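Local coordinates for pesticidal crystal protein Cry2Aa (Bacillus thuringiensis serovar kurstaki, PDB 1I5P) that promotes colloid-osmotic lysis by binding to the midgut epithelial cells of dipteran and lepidopteran larvae, at residues Phe253-Ile258 and Phe516-Gly520; Ser329-Leu335 and Ala388-Gln394; Arg375-Asp379 and Leu464-His468; Ile93-Glu98 and Leu172-Leu176; Leu486-Thr492 and Arg537-Tyr543. All coordinates share one frame; numbering follows the deposited sequence.

Overall arrangement
The five contacts sample the three domains of a Cry toxin: a helical bundle, a beta prism and a lectin-like beta sandwich. Contact 4 lies inside the bundle, contacts 2 and 3 inside the prism, contact 5 in the sandwich. Contact 1 joins bundle to sandwich, its centre about 8 Å from the centre of the chain; along the sequence, contacts 2 and 3 are nested in the loop it closes. Contacts 2 and 3 touch, with Trp393 CZ3 3.4 Å from Asp379 O, though their centres are about 21 Å apart. Contact 4 comes within about 5 Å of contact 1 (nearest atoms). Contacts 2 and 5 are farthest apart, about 54 Å between centres.

Contact 1 (Phe253-Ile258 and Phe516-Gly520); sequences FEYVSI and FGNQG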
# COMPACT_ATOMS: atom_id res chain seq x y z
N PHE A 253 -2.39 0.05 -8.84
CA PHE A 253 -2.19 1.25 -8.04
C PHE A 253 -0.86 1.51 -7.37
O PHE A 253 -0.59 2.65 -6.97
CB PHE A 253 -3.36 1.39 -7.07
CG PHE A 253 -4.67 1.50 -7.78
CD1 PHE A 253 -5.52 0.40 -7.89
CD2 PHE A 253 -4.99 2.66 -8.49
CE1 PHE A 253 -6.66 0.46 -8.69
CE2 PHE A 253 -6.12 2.72 -9.29
CZ PHE A 253 -6.95 1.62 -9.40
N GLU A 254 -0.02 0.49 -7.26
CA GLU A 254 1.31 0.71 -6.71
C GLU A 254 1.99 1.61 -7.72
O GLU A 254 2.77 2.50 -7.38
CB GLU A 254 2.07 -0.61 -6.60
CG GLU A 254 2.01 -1.23 -5.23
CD GLU A 254 2.67 -0.36 -4.17
OE1 GLU A 254 2.04 -0.15 -3.11
OE2 GLU A 254 3.81 0.11 -4.40
N TYR A 255 1.66 1.39 -8.99
CA TYR A 255 2.23 2.18 -10.08
C TYR A 255 1.61 3.57 -10.13
O TYR A 255 2.32 4.56 -10.26
CB TYR A 255 2.01 1.46 -11.41
CG TYR A 255 2.57 0.06 -11.42
CD1 TYR A 255 1.76 -1.04 -11.65
CD2 TYR A 255 3.93 -0.15 -11.16
CE1 TYR A 255 2.29 -2.34 -11.62
CE2 TYR A 255 4.46 -1.44 -11.13
CZ TYR A 255 3.64 -2.53 -11.36
OH TYR A 255 4.19 -3.79 -11.33
N VAL A 256 0.30 3.65 -10.01
CA VAL A 256 -0.35 4.95 -10.04
C VAL A 256 0.25 5.83 -8.95
O VAL A 256 0.47 7.02 -9.16
CB VAL A 256 -1.87 4.83 -9.81
CG1 VAL A 256 -2.50 6.21 -9.82
CG2 VAL A 256 -2.49 3.96 -10.90
N SER A 257 0.52 5.24 -7.79
CA SER A 257 1.10 5.96 -6.65
C SER A 257 2.54 6.41 -6.88
O SER A 257 3.00 7.37 -6.26
CB SER A 257 1.04 5.10 -5.40
OG SER A 257 -0.29 4.96 -4.93
N ILE A 258 3.27 5.71 -7.74
CA ILE A 258 4.65 6.11 -7.99
C ILE A 258 4.75 7.12 -9.13
O ILE A 258 5.67 7.94 -9.15
CB ILE A 258 5.57 4.90 -8.27
CG1 ILE A 258 7.03 5.30 -8.06
CG2 ILE A 258 5.36 4.39 -9.69
CD1 ILE A 258 7.38 5.65 -6.62
N PHE A 516 -6.04 6.02 -4.17
CA PHE A 516 -5.53 4.99 -5.08
C PHE A 516 -4.13 5.27 -5.62
O PHE A 516 -3.42 4.35 -5.98
CB PHE A 516 -6.51 4.79 -6.24
CG PHE A 516 -7.92 4.53 -5.80
CD1 PHE A 516 -8.87 5.54 -5.83
CD2 PHE A 516 -8.29 3.28 -5.31
CE1 PHE A 516 -10.17 5.32 -5.38
CE2 PHE A 516 -9.59 3.04 -4.85
CZ PHE A 516 -10.53 4.07 -4.89
N GLY A 517 -3.75 6.55 -5.67
CA GLY A 517 -2.43 6.89 -6.16
C GLY A 517 -1.70 7.83 -5.22
O GLY A 517 -1.01 8.75 -5.66
N ASN A 518 -1.84 7.59 -3.92
CA ASN A 518 -1.24 8.45 -2.90
C ASN A 518 -0.32 7.71 -1.92
O ASN A 518 -0.01 8.22 -0.84
CB ASN A 518 -2.36 9.15 -2.12
CG ASN A 518 -1.84 10.17 -1.14
OD1 ASN A 518 -1.15 11.12 -1.51
ND2 ASN A 518 -2.18 9.99 0.14
N GLN A 519 0.12 6.51 -2.29
CA GLN A 519 0.99 5.70 -1.42
C GLN A 519 0.33 5.52 -0.06
O GLN A 519 0.99 5.56 0.98
CB GLN A 519 2.36 6.35 -1.25
CG GLN A 519 3.16 6.52 -2.54
CD GLN A 519 3.65 5.20 -3.13
OE1 GLN A 519 4.31 5.18 -4.17
NE2 GLN A 519 3.34 4.09 -2.46
N GLY A 520 -0.98 5.31 -0.06
CA GLY A 520 -1.70 5.12 1.18
C GLY A 520 -2.86 6.08 1.26
O GLY A 520 -3.01 6.95 0.41
O HOH W 1 1.74 9.04 -4.68
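Ser257, on helix 238-259, supplies a direct hydrogen bond of this buried contact: its OG accepts the backbone N of Gln519 at 3.1 Å, with an N-H...O angle of 164°. The hydroxyl is turned beside its own backbone N, anti to the carbonyl carbon (chi1 -71°), which carries OG out to the loop 516-520. A second polar link passes through a water hydrogen-bonded to Ser257 O (2.6 Å) and Gly517 O (2.9 Å).

The apolar part is centred on two phenylalanines. Their side chains lie side by side and point the same way, with Phe253 CD2 3.5 Å from Phe516 CB; the rings meet obliquely, centroids 5.5 Å apart and planes at 48°. Tyr227 of helix 202-232 packs on both rings. The helix and loop also pack closely: Val256 CG1 rests on Gly517 CA at 3.7 Å, and Ser257 and Gly517 come within 3.7 Å of each other, CA to CA. The Gln519 side chain, bent at chi2, lies against Ser257 CB.

The loop is held from its own domain too, since Asp582 takes the backbone N atoms of Phe516 and Gly517. Here the pore-forming bundle meets the C-terminal sandwich, and the chemistry implies a close-fitting, buried domain interface of mixed character, in which a serine hydroxyl and a bridging water supply polar links.

Contact 2 (Ser329-Leu335 and Ala388-Gln394); sequences STTTHSL and ATSTNWQ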
# COMPACT_ATOMS: atom_id res chain seq x y z
N SER A 329 -18.86 -37.69 17.10
CA SER A 329 -19.21 -36.46 17.81
C SER A 329 -19.04 -35.21 16.94
O SER A 329 -18.76 -35.31 15.74
CB SER A 329 -18.34 -36.33 19.06
OG SER A 329 -18.76 -35.24 19.86
N THR A 330 -19.20 -34.05 17.55
CA THR A 330 -19.07 -32.77 16.85
C THR A 330 -18.27 -31.76 17.67
O THR A 330 -18.63 -31.43 18.80
CB THR A 330 -20.46 -32.17 16.54
OG1 THR A 330 -21.11 -32.96 15.54
CG2 THR A 330 -20.33 -30.73 16.04
N THR A 331 -17.18 -31.28 17.09
CA THR A 331 -16.32 -30.32 17.76
C THR A 331 -16.26 -28.99 17.00
O THR A 331 -16.34 -28.96 15.77
CB THR A 331 -14.89 -30.86 17.89
OG1 THR A 331 -14.92 -32.12 18.56
CG2 THR A 331 -14.02 -29.89 18.68
N THR A 332 -16.12 -27.91 17.75
CA THR A 332 -16.04 -26.58 17.16
C THR A 332 -15.00 -25.72 17.88
O THR A 332 -15.15 -25.40 19.06
CB THR A 332 -17.42 -25.87 17.22
OG1 THR A 332 -17.29 -24.52 16.75
CG2 THR A 332 -17.96 -25.85 18.64
N HIS A 333 -13.94 -25.37 17.16
CA HIS A 333 -12.87 -24.53 17.69
C HIS A 333 -13.15 -23.12 17.18
O HIS A 333 -13.00 -22.84 15.99
CB HIS A 333 -11.51 -25.00 17.18
CG HIS A 333 -11.20 -26.42 17.53
ND1 HIS A 333 -10.99 -26.84 18.83
CD2 HIS A 333 -11.07 -27.53 16.76
CE1 HIS A 333 -10.75 -28.14 18.84
NE2 HIS A 333 -10.79 -28.58 17.59
N SER A 334 -13.56 -22.24 18.08
CA SER A 334 -13.90 -20.88 17.70
C SER A 334 -13.22 -19.77 18.48
O SER A 334 -12.73 -19.97 19.59
CB SER A 334 -15.41 -20.71 17.82
OG SER A 334 -15.81 -20.92 19.17
N LEU A 335 -13.21 -18.59 17.87
CA LEU A 335 -12.67 -17.37 18.47
C LEU A 335 -13.92 -16.52 18.59
O LEU A 335 -14.45 -16.02 17.59
CB LEU A 335 -11.65 -16.68 17.56
CG LEU A 335 -11.17 -15.32 18.07
CD1 LEU A 335 -10.48 -15.48 19.42
CD2 LEU A 335 -10.23 -14.68 17.06
N ALA A 388 -20.38 -39.70 11.30
CA ALA A 388 -21.06 -38.44 11.59
C ALA A 388 -20.21 -37.49 12.42
O ALA A 388 -20.73 -36.57 13.05
CB ALA A 388 -22.38 -38.72 12.30
N THR A 389 -18.90 -37.71 12.42
CA THR A 389 -18.00 -36.86 13.17
C THR A 389 -17.55 -35.68 12.30
O THR A 389 -17.15 -35.87 11.16
CB THR A 389 -16.74 -37.63 13.62
OG1 THR A 389 -17.12 -38.67 14.53
CG2 THR A 389 -15.75 -36.70 14.31
N SER A 390 -17.64 -34.48 12.86
CA SER A 390 -17.23 -33.27 12.14
C SER A 390 -16.48 -32.34 13.08
O SER A 390 -16.59 -32.45 14.31
CB SER A 390 -18.44 -32.54 11.57
OG SER A 390 -19.17 -31.89 12.60
N THR A 391 -15.72 -31.42 12.49
CA THR A 391 -14.95 -30.46 13.26
C THR A 391 -14.90 -29.11 12.56
O THR A 391 -14.32 -28.97 11.49
CB THR A 391 -13.51 -30.95 13.48
OG1 THR A 391 -13.54 -32.14 14.28
CG2 THR A 391 -12.69 -29.89 14.19
N ASN A 392 -15.54 -28.12 13.18
CA ASN A 392 -15.55 -26.77 12.64
C ASN A 392 -14.37 -26.07 13.26
O ASN A 392 -14.20 -26.08 14.48
CB ASN A 392 -16.84 -26.07 13.03
CG ASN A 392 -18.06 -26.81 12.56
OD1 ASN A 392 -19.05 -26.93 13.28
ND2 ASN A 392 -18.00 -27.31 11.33
N TRP A 393 -13.53 -25.46 12.43
CA TRP A 393 -12.34 -24.81 12.94
C TRP A 393 -12.09 -23.43 12.39
O TRP A 393 -12.52 -23.06 11.30
CB TRP A 393 -11.10 -25.67 12.65
CG TRP A 393 -11.00 -26.12 11.22
CD1 TRP A 393 -11.49 -27.28 10.69
CD2 TRP A 393 -10.41 -25.40 10.12
NE1 TRP A 393 -11.25 -27.32 9.34
CE2 TRP A 393 -10.59 -26.18 8.96
CE3 TRP A 393 -9.76 -24.16 10.00
CZ2 TRP A 393 -10.14 -25.78 7.70
CZ3 TRP A 393 -9.31 -23.75 8.74
CH2 TRP A 393 -9.50 -24.57 7.61
N GLN A 394 -11.36 -22.67 13.20
CA GLN A 394 -10.92 -21.33 12.86
C GLN A 394 -9.40 -21.39 13.03
O GLN A 394 -8.88 -22.38 13.56
CB GLN A 394 -11.54 -20.30 13.82
CG GLN A 394 -12.80 -19.64 13.28
CD GLN A 394 -13.39 -18.62 14.24
OE1 GLN A 394 -14.18 -18.96 15.11
NE2 GLN A 394 -12.99 -17.36 14.09
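Thr331 O receives the backbone N of Asn392 at 2.8 Å, and His333 N reaches Asn392 O at the same length, the latter bond running nearly along the C=O axis. With Ser390 N to Ser329 O and Thr331 N to Ser390 O, they knit strand segments 329-335 and 389-393 into a parallel pair, the axes of these segments 6° apart, within a mixed sheet of the beta prism.

At the two ends side chains take over. Thr389 OG1 accepts Ser329 N at 3.3 Å. Gln394, extended beyond CG, brings OE1 to Leu335 N at 2.9 Å; the donor stands 55° out of the amide carbonyl plane. Glu396 accepts from its NE2.

On the face bearing Thr331 and Thr391, the imidazole CD2 of His333 lies 3.8 Å from Thr391 CG2, while Ser317 binds His333 ND1. The other face carries Thr330, Ser390, Thr332 and Asn392. The chemistry implies that backbone bonds set the pairing and a glutamine amide prolongs it beyond the last bridge.

Contact 3 (Arg375-Asp379 and Leu464-His468); sequences RSWLD and LVSVH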
# COMPACT_ATOMS: atom_id res chain seq x y z
N ARG A 375 3.20 -12.85 8.71
CA ARG A 375 2.34 -13.84 8.08
C ARG A 375 1.15 -14.21 8.97
O ARG A 375 1.29 -14.34 10.19
CB ARG A 375 3.17 -15.09 7.76
CG ARG A 375 2.48 -16.15 6.92
CD ARG A 375 3.42 -17.32 6.69
NE ARG A 375 4.58 -16.99 5.84
CZ ARG A 375 4.60 -17.14 4.52
NH1 ARG A 375 3.53 -17.61 3.88
NH2 ARG A 375 5.71 -16.86 3.83
N SER A 376 -0.03 -14.38 8.36
CA SER A 376 -1.23 -14.74 9.11
C SER A 376 -2.03 -15.87 8.45
O SER A 376 -1.94 -16.08 7.24
CB SER A 376 -2.14 -13.53 9.27
OG SER A 376 -2.64 -13.11 8.01
N TRP A 377 -2.79 -16.59 9.26
CA TRP A 377 -3.68 -17.67 8.81
C TRP A 377 -5.05 -17.26 9.35
O TRP A 377 -5.24 -17.18 10.56
CB TRP A 377 -3.26 -19.01 9.42
CG TRP A 377 -1.98 -19.55 8.86
CD1 TRP A 377 -1.84 -20.45 7.85
CD2 TRP A 377 -0.65 -19.20 9.28
NE1 TRP A 377 -0.51 -20.69 7.61
CE2 TRP A 377 0.24 -19.94 8.47
CE3 TRP A 377 -0.14 -18.33 10.25
CZ2 TRP A 377 1.63 -19.83 8.61
CZ3 TRP A 377 1.24 -18.23 10.39
CH2 TRP A 377 2.11 -18.98 9.58
N LEU A 378 -6.00 -17.01 8.46
CA LEU A 378 -7.32 -16.56 8.87
C LEU A 378 -8.48 -17.40 8.38
O LEU A 378 -9.65 -17.09 8.67
CB LEU A 378 -7.50 -15.12 8.39
CG LEU A 378 -6.34 -14.17 8.70
CD1 LEU A 378 -6.45 -12.92 7.83
CD2 LEU A 378 -6.37 -13.82 10.18
N ASP A 379 -8.18 -18.46 7.64
CA ASP A 379 -9.20 -19.33 7.08
C ASP A 379 -9.98 -20.12 8.13
O ASP A 379 -9.49 -20.37 9.24
CB ASP A 379 -8.58 -20.32 6.09
CG ASP A 379 -8.05 -19.65 4.83
OD1 ASP A 379 -8.24 -18.42 4.67
OD2 ASP A 379 -7.46 -20.36 3.99
N LEU A 464 -10.51 -12.26 12.23
CA LEU A 464 -9.46 -11.26 12.08
C LEU A 464 -9.01 -10.94 10.67
O LEU A 464 -9.12 -11.75 9.75
CB LEU A 464 -8.25 -11.68 12.92
CG LEU A 464 -8.60 -12.07 14.36
CD1 LEU A 464 -7.33 -12.34 15.14
CD2 LEU A 464 -9.41 -10.95 15.01
N VAL A 465 -8.50 -9.72 10.53
CA VAL A 465 -8.00 -9.19 9.28
C VAL A 465 -6.57 -8.71 9.51
O VAL A 465 -6.31 -7.94 10.44
CB VAL A 465 -8.87 -7.98 8.83
CG1 VAL A 465 -8.23 -7.27 7.64
CG2 VAL A 465 -10.28 -8.46 8.50
N SER A 466 -5.64 -9.17 8.68
CA SER A 466 -4.26 -8.72 8.81
C SER A 466 -4.02 -7.56 7.83
O SER A 466 -4.47 -7.61 6.68
CB SER A 466 -3.27 -9.87 8.57
OG SER A 466 -3.49 -10.51 7.33
N VAL A 467 -3.36 -6.52 8.32
CA VAL A 467 -3.06 -5.33 7.52
C VAL A 467 -1.58 -5.33 7.18
O VAL A 467 -0.73 -5.17 8.06
CB VAL A 467 -3.40 -4.04 8.31
CG1 VAL A 467 -3.32 -2.84 7.38
CG2 VAL A 467 -4.78 -4.16 8.94
N HIS A 468 -1.28 -5.49 5.90
CA HIS A 468 0.10 -5.55 5.43
C HIS A 468 0.55 -4.24 4.79
O HIS A 468 -0.15 -3.65 3.97
CB HIS A 468 0.23 -6.69 4.42
CG HIS A 468 -0.28 -8.00 4.93
ND1 HIS A 468 0.53 -9.09 5.16
CD2 HIS A 468 -1.54 -8.40 5.26
CE1 HIS A 468 -0.20 -10.10 5.61
NE2 HIS A 468 -1.46 -9.70 5.67
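Ser376 and Ser466 meet hydroxyl to hydroxyl between two antiparallel sheets of the beta prism, the middle domain of this toxin. Strand 373-377 belongs to one sheet and strand 462-469 to the other; the nearest CA pairs, Ser376-Ser466 and Leu378-Leu464, are 6.7 and 6.6 Å apart, so the two strands face one another through side chains.

The tight part is polar. Ser376 OG and Ser466 OG are hydrogen-bonded at 2.8 Å. Each hydroxyl sits between its own backbone N and carbonyl carbon (chi1 66° for Ser376 and 54° for Ser466), which turns the two oxygens toward each other between the sheets. Ser466 OG is also bonded to His468 NE2, and Ser376 OG to Asn416 ND2, giving a chain of four polar groups in which both serines and the histidine are buried. The His468 ring also makes an edge-to-face contact with Phe418.

The looser part is apolar; all the touching residues are buried, so no solvent side can be set against the tight one. Leu378 spreads its two methyl groups over the backbone of strand 462-469: CD1 and CD2 both lie 3.5 Å from Leu464 O, whereas CD2 is 4.0 Å from Leu464 CB. Glu396 OE1 accepts a hydrogen bond from Leu464 N. Between the two parts, Leu378 CD1 stands 3.8 Å from Ser466 OG, bringing a methyl group up to the hydroxyl chain.

Contact 4 (Ile93-Glu98 and Leu172-Leu176); sequences ILRETE and LLLPL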
# COMPACT_ATOMS: atom_id res chain seq x y z
N ILE A 93 0.43 -12.09 -17.15
CA ILE A 93 -0.32 -11.12 -16.36
C ILE A 93 -1.76 -11.11 -16.86
O ILE A 93 -2.70 -11.16 -16.07
CB ILE A 93 0.28 -9.70 -16.49
CG1 ILE A 93 1.54 -9.60 -15.63
CG2 ILE A 93 -0.76 -8.65 -16.10
CD1 ILE A 93 2.29 -8.28 -15.77
N LEU A 94 -1.92 -11.04 -18.18
CA LEU A 94 -3.24 -11.03 -18.79
C LEU A 94 -4.00 -12.30 -18.49
O LEU A 94 -5.17 -12.27 -18.12
CB LEU A 94 -3.14 -10.88 -20.31
CG LEU A 94 -4.46 -11.18 -21.04
CD1 LEU A 94 -5.51 -10.11 -20.70
CD2 LEU A 94 -4.22 -11.24 -22.53
N ARG A 95 -3.33 -13.44 -18.65
CA ARG A 95 -3.99 -14.70 -18.40
C ARG A 95 -4.33 -14.96 -16.94
O ARG A 95 -5.38 -15.53 -16.64
CB ARG A 95 -3.16 -15.83 -19.00
CG ARG A 95 -3.04 -15.68 -20.52
CD ARG A 95 -4.35 -15.13 -21.11
NE ARG A 95 -4.42 -15.16 -22.56
CZ ARG A 95 -4.98 -16.14 -23.27
NH1 ARG A 95 -5.52 -17.18 -22.66
NH2 ARG A 95 -5.02 -16.06 -24.59
N GLU A 96 -3.47 -14.53 -16.03
CA GLU A 96 -3.79 -14.74 -14.62
C GLU A 96 -4.87 -13.75 -14.20
O GLU A 96 -5.63 -14.01 -13.27
CB GLU A 96 -2.54 -14.57 -13.75
CG GLU A 96 -1.48 -15.63 -14.01
CD GLU A 96 -0.61 -15.90 -12.79
OE1 GLU A 96 -1.14 -16.42 -11.79
OE2 GLU A 96 0.60 -15.60 -12.85
N THR A 97 -4.94 -12.61 -14.89
CA THR A 97 -5.96 -11.62 -14.59
C THR A 97 -7.29 -12.18 -15.08
O THR A 97 -8.33 -12.02 -14.42
CB THR A 97 -5.68 -10.29 -15.31
OG1 THR A 97 -4.42 -9.77 -14.87
CG2 THR A 97 -6.77 -9.27 -15.01
N GLU A 98 -7.26 -12.85 -16.23
CA GLU A 98 -8.47 -13.46 -16.79
C GLU A 98 -8.98 -14.51 -15.81
O GLU A 98 -10.18 -14.61 -15.57
CB GLU A 98 -8.17 -14.13 -18.14
CG GLU A 98 -8.11 -13.17 -19.31
CD GLU A 98 -7.98 -13.87 -20.66
OE1 GLU A 98 -8.27 -13.22 -21.69
OE2 GLU A 98 -7.57 -15.05 -20.71
N LEU A 172 -10.15 -5.80 -17.24
CA LEU A 172 -9.35 -6.98 -17.51
C LEU A 172 -7.96 -6.63 -18.04
O LEU A 172 -6.98 -7.31 -17.74
CB LEU A 172 -10.07 -7.88 -18.52
CG LEU A 172 -9.37 -9.18 -18.91
CD1 LEU A 172 -8.81 -9.86 -17.66
CD2 LEU A 172 -10.35 -10.09 -19.63
N LEU A 173 -7.89 -5.55 -18.81
CA LEU A 173 -6.64 -5.10 -19.40
C LEU A 173 -5.90 -4.08 -18.53
O LEU A 173 -4.76 -3.71 -18.83
CB LEU A 173 -6.91 -4.49 -20.77
CG LEU A 173 -7.47 -5.43 -21.84
CD1 LEU A 173 -7.96 -4.63 -23.04
CD2 LEU A 173 -6.38 -6.41 -22.26
N LEU A 174 -6.54 -3.62 -17.46
CA LEU A 174 -5.93 -2.61 -16.60
C LEU A 174 -4.49 -2.94 -16.15
O LEU A 174 -3.62 -2.07 -16.19
CB LEU A 174 -6.83 -2.33 -15.39
CG LEU A 174 -6.60 -0.97 -14.70
CD1 LEU A 174 -6.73 0.17 -15.71
CD2 LEU A 174 -7.59 -0.80 -13.56
N PRO A 175 -4.23 -4.19 -15.72
CA PRO A 175 -2.87 -4.53 -15.29
C PRO A 175 -1.89 -4.30 -16.44
O PRO A 175 -0.83 -3.72 -16.26
CB PRO A 175 -2.99 -6.00 -14.89
CG PRO A 175 -4.38 -6.06 -14.35
CD PRO A 175 -5.15 -5.30 -15.42
N LEU A 176 -2.25 -4.75 -17.64
CA LEU A 176 -1.38 -4.57 -18.80
C LEU A 176 -1.21 -3.09 -19.12
O LEU A 176 -0.11 -2.63 -19.39
CB LEU A 176 -1.96 -5.30 -20.02
CG LEU A 176 -1.96 -6.83 -20.04
CD1 LEU A 176 -2.32 -7.31 -21.44
CD2 LEU A 176 -0.59 -7.37 -19.65
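Leu172 pushes its CD1 methyl between Thr97 and Glu98: CD1 is 3.4 Å from Thr97 CG2, tighter than usual carbon contact, and 3.7 Å from Glu98 N. Its other methyl, CD2, lies 3.8 Å from Glu98 CG. With CG anti to the backbone N (chi1 -180°), the leucine reaches across to helix 88-101, and it slides past the threonine in the opposite direction. The carboxylate of Glu98 is engaged farther on, in a salt bridge with Arg104.

Leu173 gives less, running side by side with Leu94 and meeting Leu94 CD1 through CD2 at 4.1 Å. Both helices belong to the N-terminal bundle, the pore-forming domain of Cry toxins, and their short axes pass 8.8 Å apart at 151°, a nearly antiparallel packing in which leucine branches pack between the helices.

Pro175 lies at a kink of helix 170-193, where the backbone N atoms of 175 and 176 lack their bonds to the preceding turn. Its ring presents CB to Ile93 CG2 at 3.7 Å and brings CG to 3.7 Å from Thr97 OG1. That hydroxyl also bonds to Tyr247 OH of helix 238-259.

Leu176 divides its methyls between two residues, CD1 against Leu94 CB and CD2 against Ile93 CG2, both at 3.8 Å, while Val113 of helix 107-135 packs on the same side chain.

Contact 5 (Leu486-Thr492 and Arg537-Tyr543); sequences LAPEDYT and RGNGNSY
An Asx turn at Asn539 lies at the heart of this contact in the lectin-like, jelly-roll beta sandwich, where segment 486-492 runs beside the turn between strands 530-537 and 541-550. Asn539 OD1 accepts Asn541 N, while ND2 donates to Pro488 O at 2.8 Å and to Tyr543 OH at 2.8 Å; both acceptors lie near the amide plane. Two diverging bonds, one from each N-H of ND2, together with the Asx turn, fix the amide's rotation.

At the start, Leu486 and Arg537 form a parallel bridge, with Ala487 N bonded to Arg537 O at 3.1 Å. At the other end each tyrosine hydroxyl donates to a backbone oxygen of the other segment: Tyr491 OH to Ser542 O at 2.7 Å, nearly straight along the carbonyl, and Tyr543 OH to Thr492 O at 2.8 Å, from above its plane. The edge of Tyr491 meets the face of Tyr543, planes at 61°.

Tyr543 OH, both donor and acceptor, relays between the asparagine amide and the loop carbonyl, which implies that the loop is secured mainly by side-chain bonds to backbone oxygens.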
# COMPACT_ATOMS: atom_id res chain seq x y z
N LEU A 486 12.09 7.04 11.05
CA LEU A 486 13.54 7.10 10.89
C LEU A 486 13.94 7.66 9.53
O LEU A 486 13.63 7.08 8.49
CB LEU A 486 14.16 5.71 11.09
CG LEU A 486 15.69 5.61 11.00
CD1 LEU A 486 16.32 6.53 12.04
CD2 LEU A 486 16.13 4.16 11.24
N ALA A 487 14.64 8.79 9.55
CA ALA A 487 15.11 9.42 8.32
C ALA A 487 16.25 8.57 7.76
O ALA A 487 16.90 7.83 8.51
CB ALA A 487 15.60 10.83 8.60
N PRO A 488 16.48 8.64 6.44
CA PRO A 488 17.54 7.88 5.77
C PRO A 488 18.90 8.16 6.39
O PRO A 488 19.13 9.23 6.95
CB PRO A 488 17.44 8.37 4.33
CG PRO A 488 15.96 8.59 4.18
CD PRO A 488 15.66 9.36 5.45
N GLU A 489 19.80 7.19 6.28
CA GLU A 489 21.14 7.33 6.85
C GLU A 489 21.94 8.39 6.10
O GLU A 489 22.73 9.12 6.69
CB GLU A 489 21.87 5.99 6.79
CG GLU A 489 20.94 4.79 6.76
CD GLU A 489 21.09 3.89 7.97
OE1 GLU A 489 20.93 4.37 9.12
OE2 GLU A 489 21.37 2.69 7.77
N ASP A 490 21.73 8.48 4.79
CA ASP A 490 22.44 9.46 3.97
C ASP A 490 21.54 10.61 3.56
O ASP A 490 20.43 10.75 4.08
CB ASP A 490 23.04 8.78 2.74
CG ASP A 490 22.00 8.09 1.87
OD1 ASP A 490 22.38 7.59 0.79
OD2 ASP A 490 20.81 8.04 2.26
N TYR A 491 22.00 11.43 2.63
CA TYR A 491 21.22 12.57 2.17
C TYR A 491 20.19 12.20 1.12
O TYR A 491 20.29 12.58 -0.05
CB TYR A 491 22.14 13.68 1.63
CG TYR A 491 21.43 15.00 1.43
CD1 TYR A 491 20.27 15.31 2.14
CD2 TYR A 491 21.94 15.97 0.56
CE1 TYR A 491 19.63 16.53 1.99
CE2 TYR A 491 21.31 17.21 0.41
CZ TYR A 491 20.16 17.48 1.13
OH TYR A 491 19.53 18.70 1.01
N THR A 492 19.19 11.45 1.55
CA THR A 492 18.11 11.01 0.69
C THR A 492 16.79 11.55 1.24
O THR A 492 16.62 11.65 2.46
CB THR A 492 18.03 9.46 0.66
OG1 THR A 492 19.27 8.93 0.19
CG2 THR A 492 16.90 9.00 -0.26
N ARG A 537 13.19 10.80 13.45
CA ARG A 537 14.56 10.73 13.93
C ARG A 537 15.44 11.34 12.83
O ARG A 537 15.63 10.72 11.78
CB ARG A 537 14.96 9.27 14.17
CG ARG A 537 16.31 9.08 14.83
CD ARG A 537 16.28 9.57 16.26
NE ARG A 537 17.55 9.36 16.95
CZ ARG A 537 17.75 9.61 18.24
NH1 ARG A 537 16.75 10.09 18.98
NH2 ARG A 537 18.93 9.40 18.78
N GLY A 538 15.95 12.54 13.07
CA GLY A 538 16.77 13.22 12.08
C GLY A 538 18.11 12.60 11.74
O GLY A 538 18.64 11.76 12.48
N ASN A 539 18.67 13.02 10.62
CA ASN A 539 19.96 12.52 10.16
C ASN A 539 20.93 13.68 9.97
O ASN A 539 22.01 13.50 9.40
CB ASN A 539 19.78 11.76 8.85
CG ASN A 539 19.10 12.60 7.79
OD1 ASN A 539 18.86 13.79 8.00
ND2 ASN A 539 18.77 11.98 6.66
N GLY A 540 20.54 14.86 10.42
CA GLY A 540 21.40 16.03 10.31
C GLY A 540 21.34 16.74 8.97
O GLY A 540 22.09 17.69 8.75
N ASN A 541 20.47 16.31 8.07
CA ASN A 541 20.37 16.96 6.77
C ASN A 541 19.23 17.95 6.65
O ASN A 541 18.24 17.88 7.38
CB ASN A 541 20.23 15.90 5.67
CG ASN A 541 21.47 15.07 5.50
OD1 ASN A 541 22.57 15.60 5.38
ND2 ASN A 541 21.30 13.75 5.49
N SER A 542 19.38 18.90 5.73
CA SER A 542 18.34 19.89 5.50
C SER A 542 17.54 19.51 4.27
O SER A 542 18.09 19.08 3.26
CB SER A 542 18.96 21.28 5.30
OG SER A 542 19.21 21.89 6.55
N TYR A 543 16.22 19.66 4.36
CA TYR A 543 15.34 19.31 3.26
C TYR A 543 14.27 20.36 3.03
O TYR A 543 13.98 21.17 3.92
CB TYR A 543 14.60 18.00 3.55
CG TYR A 543 15.46 16.77 3.78
CD1 TYR A 543 15.97 16.48 5.05
CD2 TYR A 543 15.72 15.88 2.74
CE1 TYR A 543 16.73 15.32 5.27
CE2 TYR A 543 16.48 14.72 2.95
CZ TYR A 543 16.98 14.45 4.21
OH TYR A 543 17.74 13.32 4.41